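Local coordinates for RagA protein (Porphyromonas gingivalis, PDB 6SLN) that probably imports nutrients across the outer membrane of Porphyromonas gingivalis as a TonB-dependent receptor, a beta-barrel closed by an internal plug, at residues A[145-150]-A[701-706]; A[245-250]-A[259-264]; A[533-538]-A[546-551]. All blocks are in the same frame, centred on the assembly; numbering follows the deposited sequence.

Contact 1: A[145-150]-A[701-706]; sequences EIHGTG and DFYVRT
H147 lays its imidazole over one face of the Y703 phenol ring in a face-to-face stack that joins the plug to the inner wall of the beta-barrel of this TonB-dependent receptor. The ring centroids are 3.6 Å apart and the planes lie at 14°. Each ring meets the other toward its rim, with H147 CD2 above Y703 CE2. The Y703 side chain leaves the strand toward the plug, and with CG between backbone N and carbonyl carbon (chi1 64°) its ring meets the imidazole; H147 leaves a backbone that turns after strand 143-146. Both polar ends are held by barrel residues: H147 NE2 bonds to D738 OD1 and Y703 OH to N762 OD1.

Two residues after Y703 on barrel strand 696-715, the extended R705 reaches into the turn that follows H147. Its NH1 donates to the H147 carbonyl O at 2.8 Å, bent at the hydrogen and arriving from above the carbonyl plane, and makes a second, weak bond to G148 O. R705 NE bonds to Q680 OE1, and this bond and those of NH1 together restrict the guanidinium's rotation. Over one face of this flat group sits G150, its CA 3.6 Å from R705 CZ.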
loop_
_atom_site.group_PDB
_atom_site.type_symbol
_atom_site.label_atom_id
_atom_site.label_comp_id
_atom_site.label_asym_id
_atom_site.label_seq_id
_atom_site.Cartn_x
_atom_site.Cartn_y
_atom_site.Cartn_z
ATOM N N GLU A 145 -11.034 31.567 14.598
ATOM C CA GLU A 145 -12.228 32.226 14.063
ATOM C C GLU A 145 -12.028 33.736 14.149
ATOM O O GLU A 145 -11.798 34.269 15.241
ATOM C CB GLU A 145 -13.500 31.819 14.826
ATOM C CG GLU A 145 -13.903 30.340 14.726
ATOM C CD GLU A 145 -15.138 30.007 15.552
ATOM O OE1 GLU A 145 -15.479 30.807 16.444
ATOM O OE2 GLU A 145 -15.769 28.950 15.328
ATOM N N ILE A 146 -12.114 34.418 13.006
ATOM C CA ILE A 146 -11.957 35.867 12.919
ATOM C C ILE A 146 -13.342 36.509 12.873
ATOM O O ILE A 146 -14.093 36.306 11.909
ATOM C CB ILE A 146 -11.123 36.252 11.687
ATOM C CG1 ILE A 146 -9.696 35.708 11.838
ATOM C CG2 ILE A 146 -11.181 37.776 11.419
ATOM C CD1 ILE A 146 -8.823 35.925 10.641
ATOM N N HIS A 147 -13.677 37.294 13.906
ATOM C CA HIS A 147 -15.003 37.922 14.051
ATOM C C HIS A 147 -16.121 36.873 14.042
ATOM O O HIS A 147 -17.059 36.949 13.246
ATOM C CB HIS A 147 -15.267 38.969 12.959
ATOM C CG HIS A 147 -14.397 40.186 13.026
ATOM N ND1 HIS A 147 -14.211 41.016 11.939
ATOM C CD2 HIS A 147 -13.677 40.727 14.037
ATOM C CE1 HIS A 147 -13.417 42.015 12.277
ATOM N NE2 HIS A 147 -13.078 41.864 13.544
ATOM N N GLY A 148 -16.006 35.871 14.914
ATOM C CA GLY A 148 -17.080 34.919 15.130
ATOM C C GLY A 148 -17.049 33.729 14.191
ATOM O O GLY A 148 -16.187 33.586 13.319
ATOM N N THR A 149 -18.023 32.840 14.391
ATOM C CA THR A 149 -18.249 31.714 13.491
ATOM C C THR A 149 -19.144 32.198 12.367
ATOM O O THR A 149 -20.265 32.650 12.618
ATOM C CB THR A 149 -18.914 30.537 14.205
ATOM O OG1 THR A 149 -18.126 30.145 15.331
ATOM C CG2 THR A 149 -19.039 29.346 13.273
ATOM N N GLY A 150 -18.657 32.117 11.140
ATOM C CA GLY A 150 -19.479 32.614 10.059
ATOM C C GLY A 150 -20.479 31.632 9.490
ATOM O O GLY A 150 -21.209 31.991 8.559
ATOM N N ASP A 701 -12.540 49.122 15.776
ATOM C CA ASP A 701 -13.163 48.699 14.525
ATOM C C ASP A 701 -14.520 48.097 14.851
ATOM O O ASP A 701 -14.593 47.058 15.508
ATOM C CB ASP A 701 -12.289 47.688 13.788
ATOM C CG ASP A 701 -11.354 48.343 12.800
ATOM O OD1 ASP A 701 -11.817 48.674 11.685
ATOM O OD2 ASP A 701 -10.163 48.540 13.143
ATOM N N PHE A 702 -15.586 48.749 14.411
ATOM C CA PHE A 702 -16.931 48.205 14.510
ATOM C C PHE A 702 -17.276 47.534 13.192
ATOM O O PHE A 702 -17.138 48.139 12.125
ATOM C CB PHE A 702 -17.950 49.301 14.834
ATOM C CG PHE A 702 -19.390 48.852 14.729
ATOM C CD1 PHE A 702 -19.998 48.170 15.775
ATOM C CD2 PHE A 702 -20.139 49.106 13.575
ATOM C CE1 PHE A 702 -21.335 47.752 15.678
ATOM C CE2 PHE A 702 -21.472 48.692 13.472
ATOM C CZ PHE A 702 -22.069 48.016 14.529
ATOM N N TYR A 703 -17.744 46.296 13.268
ATOM C CA TYR A 703 -18.110 45.564 12.071
ATOM C C TYR A 703 -19.477 44.923 12.238
ATOM O O TYR A 703 -19.963 44.715 13.353
ATOM C CB TYR A 703 -17.100 44.468 11.759
ATOM C CG TYR A 703 -17.062 43.406 12.823
ATOM C CD1 TYR A 703 -17.882 42.289 12.747
ATOM C CD2 TYR A 703 -16.218 43.526 13.913
ATOM C CE1 TYR A 703 -17.857 41.323 13.722
ATOM C CE2 TYR A 703 -16.180 42.560 14.891
ATOM C CZ TYR A 703 -16.997 41.462 14.793
ATOM O OH TYR A 703 -16.957 40.499 15.773
ATOM N N VAL A 704 -20.077 44.583 11.099
ATOM C CA VAL A 704 -21.264 43.737 11.055
ATOM C C VAL A 704 -21.126 42.829 9.846
ATOM O O VAL A 704 -20.934 43.302 8.718
ATOM C CB VAL A 704 -22.587 44.522 10.992
ATOM C CG1 VAL A 704 -22.578 45.512 9.850
ATOM C CG2 VAL A 704 -23.745 43.549 10.844
ATOM N N ARG A 705 -21.214 41.530 10.086
ATOM C CA ARG A 705 -20.878 40.501 9.118
ATOM C C ARG A 705 -22.091 39.598 8.955
ATOM O O ARG A 705 -22.675 39.143 9.943
ATOM C CB ARG A 705 -19.622 39.732 9.587
ATOM C CG ARG A 705 -19.588 38.266 9.271
ATOM C CD ARG A 705 -18.315 37.631 9.799
ATOM N NE ARG A 705 -18.062 36.365 9.116
ATOM C CZ ARG A 705 -17.297 35.403 9.605
ATOM N NH1 ARG A 705 -16.704 35.573 10.776
ATOM N NH2 ARG A 705 -17.121 34.278 8.921
ATOM N N THR A 706 -22.488 39.371 7.715
ATOM C CA THR A 706 -23.711 38.645 7.423
ATOM C C THR A 706 -23.404 37.480 6.504
ATOM O O THR A 706 -22.681 37.636 5.516
ATOM C CB THR A 706 -24.731 39.552 6.758
ATOM O OG1 THR A 706 -24.603 40.878 7.295
ATOM C CG2 THR A 706 -26.130 39.024 7.005
#

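Contact 2: A[245-250]-A[259-264]; sequences LLDFQV and QTVQKV
V250, V261 and L246 bury the most surface where two consecutive helices pack, the end of helix 242-252 against the start of helix 261-276. V250 points at the partner segment and splits its branches. CG1, anti to the backbone N (chi1 -178°), rests on the chain leading into the second helix, 3.7 Å from Q259 O and close to the Q259 CB methylene. CG2 turns to the helix itself and passes alongside V264 CG2 at 3.9 Å, the two side chains running in opposite directions.

V261, in the first turn of its helix, also works with both methyls. Its CG1 lies 3.6 Å from L246 CD2, the two side chains meeting at a slant, while CG2 stands 3.9 Å from D247 OD1, at the edge of the contact; that carboxylate has its charged partner in K251, through D247 OD2. One turn before V250, L246 uses its other methyl as well: CD1 slides past V264, with CG1 of that valine 3.5 Å away. L246 and V250 thus both reach V264, and the helix-to-helix core is made of aliphatic methyls, with D247 OD1 and Q259 O at its margins.

T260 is the N-cap of the second helix: its OG1 accepts from K263 N in a nearly straight bond (166°). Q259, just before, turns its amide back to W255 O in the connecting loop. Both helices belong to the long insertion between barrel strands 218-230 and 309-322, and the side of helix 242-252 that carries Q249 and F248 faces Y400 and M886 of other loops.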
loop_
_atom_site.group_PDB
_atom_site.type_symbol
_atom_site.label_atom_id
_atom_site.label_comp_id
_atom_site.label_asym_id
_atom_site.label_seq_id
_atom_site.Cartn_x
_atom_site.Cartn_y
_atom_site.Cartn_z
ATOM N N LEU A 245 -13.933 4.939 48.638
ATOM C CA LEU A 245 -14.661 4.315 47.538
ATOM C C LEU A 245 -15.160 2.932 47.929
ATOM O O LEU A 245 -16.333 2.606 47.713
ATOM C CB LEU A 245 -13.786 4.221 46.288
ATOM C CG LEU A 245 -14.466 3.426 45.169
ATOM C CD1 LEU A 245 -15.800 4.086 44.823
ATOM C CD2 LEU A 245 -13.575 3.319 43.962
ATOM N N LEU A 246 -14.284 2.102 48.515
ATOM C CA LEU A 246 -14.697 0.751 48.883
ATOM C C LEU A 246 -15.833 0.772 49.900
ATOM O O LEU A 246 -16.801 0.015 49.780
ATOM C CB LEU A 246 -13.512 -0.046 49.418
ATOM C CG LEU A 246 -13.843 -1.427 50.001
ATOM C CD1 LEU A 246 -14.582 -2.265 48.980
ATOM C CD2 LEU A 246 -12.572 -2.145 50.443
ATOM N N ASP A 247 -15.748 1.639 50.901
ATOM C CA ASP A 247 -16.856 1.729 51.846
ATOM C C ASP A 247 -18.121 2.183 51.145
ATOM O O ASP A 247 -19.209 1.653 51.400
ATOM C CB ASP A 247 -16.515 2.687 52.983
ATOM C CG ASP A 247 -17.397 2.480 54.187
ATOM O OD1 ASP A 247 -17.550 1.310 54.616
ATOM O OD2 ASP A 247 -17.937 3.491 54.694
ATOM N N PHE A 248 -17.987 3.159 50.249
ATOM C CA PHE A 248 -19.129 3.691 49.510
ATOM C C PHE A 248 -19.835 2.589 48.725
ATOM O O PHE A 248 -21.039 2.378 48.879
ATOM C CB PHE A 248 -18.629 4.815 48.603
ATOM C CG PHE A 248 -19.657 5.386 47.685
ATOM C CD1 PHE A 248 -20.768 6.047 48.181
ATOM C CD2 PHE A 248 -19.487 5.305 46.317
ATOM C CE1 PHE A 248 -21.699 6.592 47.326
ATOM C CE2 PHE A 248 -20.419 5.853 45.456
ATOM C CZ PHE A 248 -21.523 6.493 45.962
ATOM N N GLN A 249 -19.085 1.830 47.930
ATOM C CA GLN A 249 -19.687 0.777 47.122
ATOM C C GLN A 249 -20.347 -0.290 47.982
ATOM O O GLN A 249 -21.408 -0.809 47.628
ATOM C CB GLN A 249 -18.630 0.143 46.221
ATOM C CG GLN A 249 -17.942 1.109 45.265
ATOM C CD GLN A 249 -16.729 0.482 44.617
ATOM O OE1 GLN A 249 -15.836 -0.029 45.311
ATOM N NE2 GLN A 249 -16.699 0.477 43.282
ATOM N N VAL A 250 -19.732 -0.648 49.109
ATOM C CA VAL A 250 -20.317 -1.702 49.930
ATOM C C VAL A 250 -21.607 -1.220 50.556
ATOM O O VAL A 250 -22.580 -1.974 50.659
ATOM C CB VAL A 250 -19.324 -2.190 51.000
ATOM C CG1 VAL A 250 -19.945 -3.322 51.803
ATOM C CG2 VAL A 250 -18.061 -2.676 50.351
ATOM N N GLN A 259 -23.187 -7.496 52.514
ATOM C CA GLN A 259 -21.772 -7.474 52.206
ATOM C C GLN A 259 -21.023 -6.726 53.302
ATOM O O GLN A 259 -21.573 -5.841 53.961
ATOM C CB GLN A 259 -21.539 -6.819 50.842
ATOM C CG GLN A 259 -20.238 -7.193 50.209
ATOM C CD GLN A 259 -20.176 -8.651 49.786
ATOM O OE1 GLN A 259 -19.773 -9.513 50.570
ATOM N NE2 GLN A 259 -20.534 -8.929 48.532
ATOM N N THR A 260 -19.773 -7.116 53.518
ATOM C CA THR A 260 -18.859 -6.383 54.380
ATOM C C THR A 260 -17.648 -5.957 53.563
ATOM O O THR A 260 -17.460 -6.382 52.426
ATOM C CB THR A 260 -18.413 -7.224 55.583
ATOM O OG1 THR A 260 -17.444 -8.189 55.149
ATOM C CG2 THR A 260 -19.597 -7.925 56.227
ATOM N N VAL A 261 -16.817 -5.109 54.164
ATOM C CA VAL A 261 -15.620 -4.619 53.488
ATOM C C VAL A 261 -14.573 -5.731 53.357
ATOM O O VAL A 261 -13.894 -5.844 52.321
ATOM C CB VAL A 261 -15.081 -3.380 54.227
ATOM C CG1 VAL A 261 -13.698 -3.014 53.767
ATOM C CG2 VAL A 261 -15.999 -2.218 53.995
ATOM N N GLN A 262 -14.441 -6.586 54.383
ATOM C CA GLN A 262 -13.488 -7.686 54.270
ATOM C C GLN A 262 -13.885 -8.656 53.163
ATOM O O GLN A 262 -13.029 -9.117 52.396
ATOM C CB GLN A 262 -13.354 -8.436 55.594
ATOM C CG GLN A 262 -12.234 -9.510 55.571
ATOM C CD GLN A 262 -10.839 -8.915 55.347
ATOM O OE1 GLN A 262 -10.223 -8.377 56.274
ATOM N NE2 GLN A 262 -10.336 -9.012 54.111
ATOM N N LYS A 263 -15.173 -8.989 53.065
ATOM C CA LYS A 263 -15.597 -9.952 52.057
ATOM C C LYS A 263 -15.328 -9.436 50.646
ATOM O O LYS A 263 -14.925 -10.203 49.769
ATOM C CB LYS A 263 -17.074 -10.289 52.243
ATOM C CG LYS A 263 -17.329 -11.187 53.426
ATOM C CD LYS A 263 -18.797 -11.575 53.551
ATOM C CE LYS A 263 -18.966 -12.663 54.609
ATOM N NZ LYS A 263 -19.918 -13.731 54.204
ATOM N N VAL A 264 -15.525 -8.138 50.411
ATOM C CA VAL A 264 -15.225 -7.586 49.096
ATOM C C VAL A 264 -13.728 -7.654 48.826
ATOM O O VAL A 264 -13.299 -7.994 47.715
ATOM C CB VAL A 264 -15.775 -6.152 48.988
ATOM C CG1 VAL A 264 -15.250 -5.442 47.766
ATOM C CG2 VAL A 264 -17.252 -6.213 48.934
#

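Contact 3: A[533-538]-A[546-551]; sequences IGASSK and MLLSQG
The long loop that links barrel strands 515-540 and 561-580 folds back here on the end of the strand it has just left. Its short 3-10 turn, 548-549, is tied down by S537: the hydroxyl OG donates to the backbone L548 O at 2.6 Å. The donor stands off to one side of the carbonyl (C=O...O angle 118°), tilted 20° from its plane. S537 has OG beside its own backbone N (chi1 -78°), and that turn of the torsion sets the hydroxyl against the loop. L548 O also receives a weak bond from G551 N, so one carbonyl serves the strand and the turn together.

The L548 side chain extends from this bond back along the strand, toward A535. Its CD2 packs 3.7 Å from S537 CB, and CD1 reaches A535 CB at 4.0 Å, so the leucine spans the two strand residues whose side chains point to the loop. Beyond the turn G551 comes closest to the strand backbone, with CA 3.6 Å from K538 O. The turn is braced from within by Q550, whose OE1 accepts from L547 N in the carbonyl plane, on a lone pair.

H562 ND1 of the second RagA subunit bonds to L548 N, and P560 of that subunit packs on A535 and S537, while K538 NZ makes a salt bridge to an acidic side chain of another protein. Within the barrel, the strand bearing S537 pairs with strand 487-510, on which E491 touches L548, and with strand 561-580.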
loop_
_atom_site.group_PDB
_atom_site.type_symbol
_atom_site.label_atom_id
_atom_site.label_comp_id
_atom_site.label_asym_id
_atom_site.label_seq_id
_atom_site.Cartn_x
_atom_site.Cartn_y
_atom_site.Cartn_z
ATOM N N ILE A 533 -3.242 4.970 0.506
ATOM C CA ILE A 533 -3.398 3.534 0.324
ATOM C C ILE A 533 -2.806 2.855 1.541
ATOM O O ILE A 533 -1.908 3.387 2.210
ATOM C CB ILE A 533 -2.718 2.988 -0.946
ATOM C CG1 ILE A 533 -1.189 3.115 -0.817
ATOM C CG2 ILE A 533 -3.254 3.682 -2.172
ATOM C CD1 ILE A 533 -0.403 2.697 -2.076
ATOM N N GLY A 534 -3.324 1.677 1.834
ATOM C CA GLY A 534 -2.880 1.000 3.018
ATOM C C GLY A 534 -3.086 -0.475 2.840
ATOM O O GLY A 534 -4.107 -0.893 2.296
ATOM N N ALA A 535 -2.120 -1.271 3.268
ATOM C CA ALA A 535 -2.272 -2.713 3.315
ATOM C C ALA A 535 -1.964 -3.202 4.717
ATOM O O ALA A 535 -1.250 -2.548 5.490
ATOM C CB ALA A 535 -1.340 -3.423 2.330
ATOM N N SER A 536 -2.472 -4.391 5.015
ATOM C CA SER A 536 -2.309 -4.950 6.335
ATOM C C SER A 536 -2.316 -6.468 6.239
ATOM O O SER A 536 -2.914 -7.059 5.339
ATOM C CB SER A 536 -3.390 -4.433 7.296
ATOM O OG SER A 536 -4.437 -5.374 7.431
ATOM N N SER A 537 -1.610 -7.083 7.172
ATOM C CA SER A 537 -1.382 -8.508 7.154
ATOM C C SER A 537 -1.515 -8.954 8.583
ATOM O O SER A 537 -1.295 -8.168 9.516
ATOM C CB SER A 537 0.011 -8.843 6.607
ATOM O OG SER A 537 0.064 -8.767 5.192
ATOM N N LYS A 538 -1.877 -10.210 8.772
ATOM C CA LYS A 538 -1.882 -10.689 10.139
ATOM C C LYS A 538 -1.515 -12.165 10.188
ATOM O O LYS A 538 -1.345 -12.832 9.161
ATOM C CB LYS A 538 -3.231 -10.408 10.813
ATOM C CG LYS A 538 -4.437 -10.793 10.023
ATOM C CD LYS A 538 -5.674 -10.396 10.769
ATOM C CE LYS A 538 -6.904 -10.757 9.944
ATOM N NZ LYS A 538 -8.165 -10.105 10.410
ATOM N N MET A 546 8.001 -10.293 9.713
ATOM C CA MET A 546 6.805 -9.462 9.761
ATOM C C MET A 546 6.659 -8.577 8.513
ATOM O O MET A 546 6.051 -7.502 8.573
ATOM C CB MET A 546 6.799 -8.614 11.037
ATOM C CG MET A 546 6.490 -9.403 12.281
ATOM S SD MET A 546 6.090 -8.359 13.682
ATOM C CE MET A 546 4.402 -7.937 13.277
ATOM N N LEU A 547 7.199 -9.003 7.372
ATOM C CA LEU A 547 6.865 -8.335 6.121
ATOM C C LEU A 547 5.402 -8.611 5.760
ATOM O O LEU A 547 4.873 -9.700 6.019
ATOM C CB LEU A 547 7.787 -8.805 4.993
ATOM C CG LEU A 547 9.294 -8.525 5.101
ATOM C CD1 LEU A 547 10.019 -8.987 3.850
ATOM C CD2 LEU A 547 9.582 -7.057 5.381
ATOM N N LEU A 548 4.741 -7.616 5.162
ATOM C CA LEU A 548 3.344 -7.797 4.795
ATOM C C LEU A 548 3.168 -9.050 3.948
ATOM O O LEU A 548 2.187 -9.782 4.106
ATOM C CB LEU A 548 2.826 -6.560 4.049
ATOM C CG LEU A 548 2.649 -5.312 4.928
ATOM C CD1 LEU A 548 2.166 -4.108 4.158
ATOM C CD2 LEU A 548 1.726 -5.611 6.105
ATOM N N SER A 549 4.131 -9.334 3.069
ATOM C CA SER A 549 4.070 -10.507 2.205
ATOM C C SER A 549 4.055 -11.814 2.965
ATOM O O SER A 549 3.828 -12.862 2.350
ATOM C CB SER A 549 5.261 -10.524 1.274
ATOM O OG SER A 549 6.399 -10.124 1.990
ATOM N N GLN A 550 4.278 -11.782 4.276
ATOM C CA GLN A 550 4.497 -12.997 5.038
ATOM C C GLN A 550 3.334 -13.320 5.944
ATOM O O GLN A 550 3.476 -14.161 6.843
ATOM C CB GLN A 550 5.797 -12.880 5.831
ATOM C CG GLN A 550 7.000 -12.593 4.926
ATOM C CD GLN A 550 8.322 -12.583 5.665
ATOM O OE1 GLN A 550 8.583 -11.722 6.526
ATOM N NE2 GLN A 550 9.172 -13.542 5.331
ATOM N N GLY A 551 2.190 -12.677 5.727
ATOM C CA GLY A 551 1.016 -12.991 6.504
ATOM C C GLY A 551 0.401 -14.335 6.144
ATOM O O GLY A 551 0.697 -14.956 5.115
#

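Overall arrangement
The three contacts lie far apart, with centres about 57 Å (contacts 1 and 2), about 50 Å (1 and 3) and about 49 Å (2 and 3) from one another, and none touches another. Contact 1 joins residues 551 positions apart, the plug and barrel strand 696-715; the other two close short loops of the chain between these ends, contact 2 before contact 3. Contacts 1 and 3 both involve barrel strands, on opposite sides of the chain's centre, whereas contact 2 pairs helices of an inter-strand insertion. Together they sample three parts of the receptor: the plug-barrel interface, a helical insertion and a loop at the subunit interface.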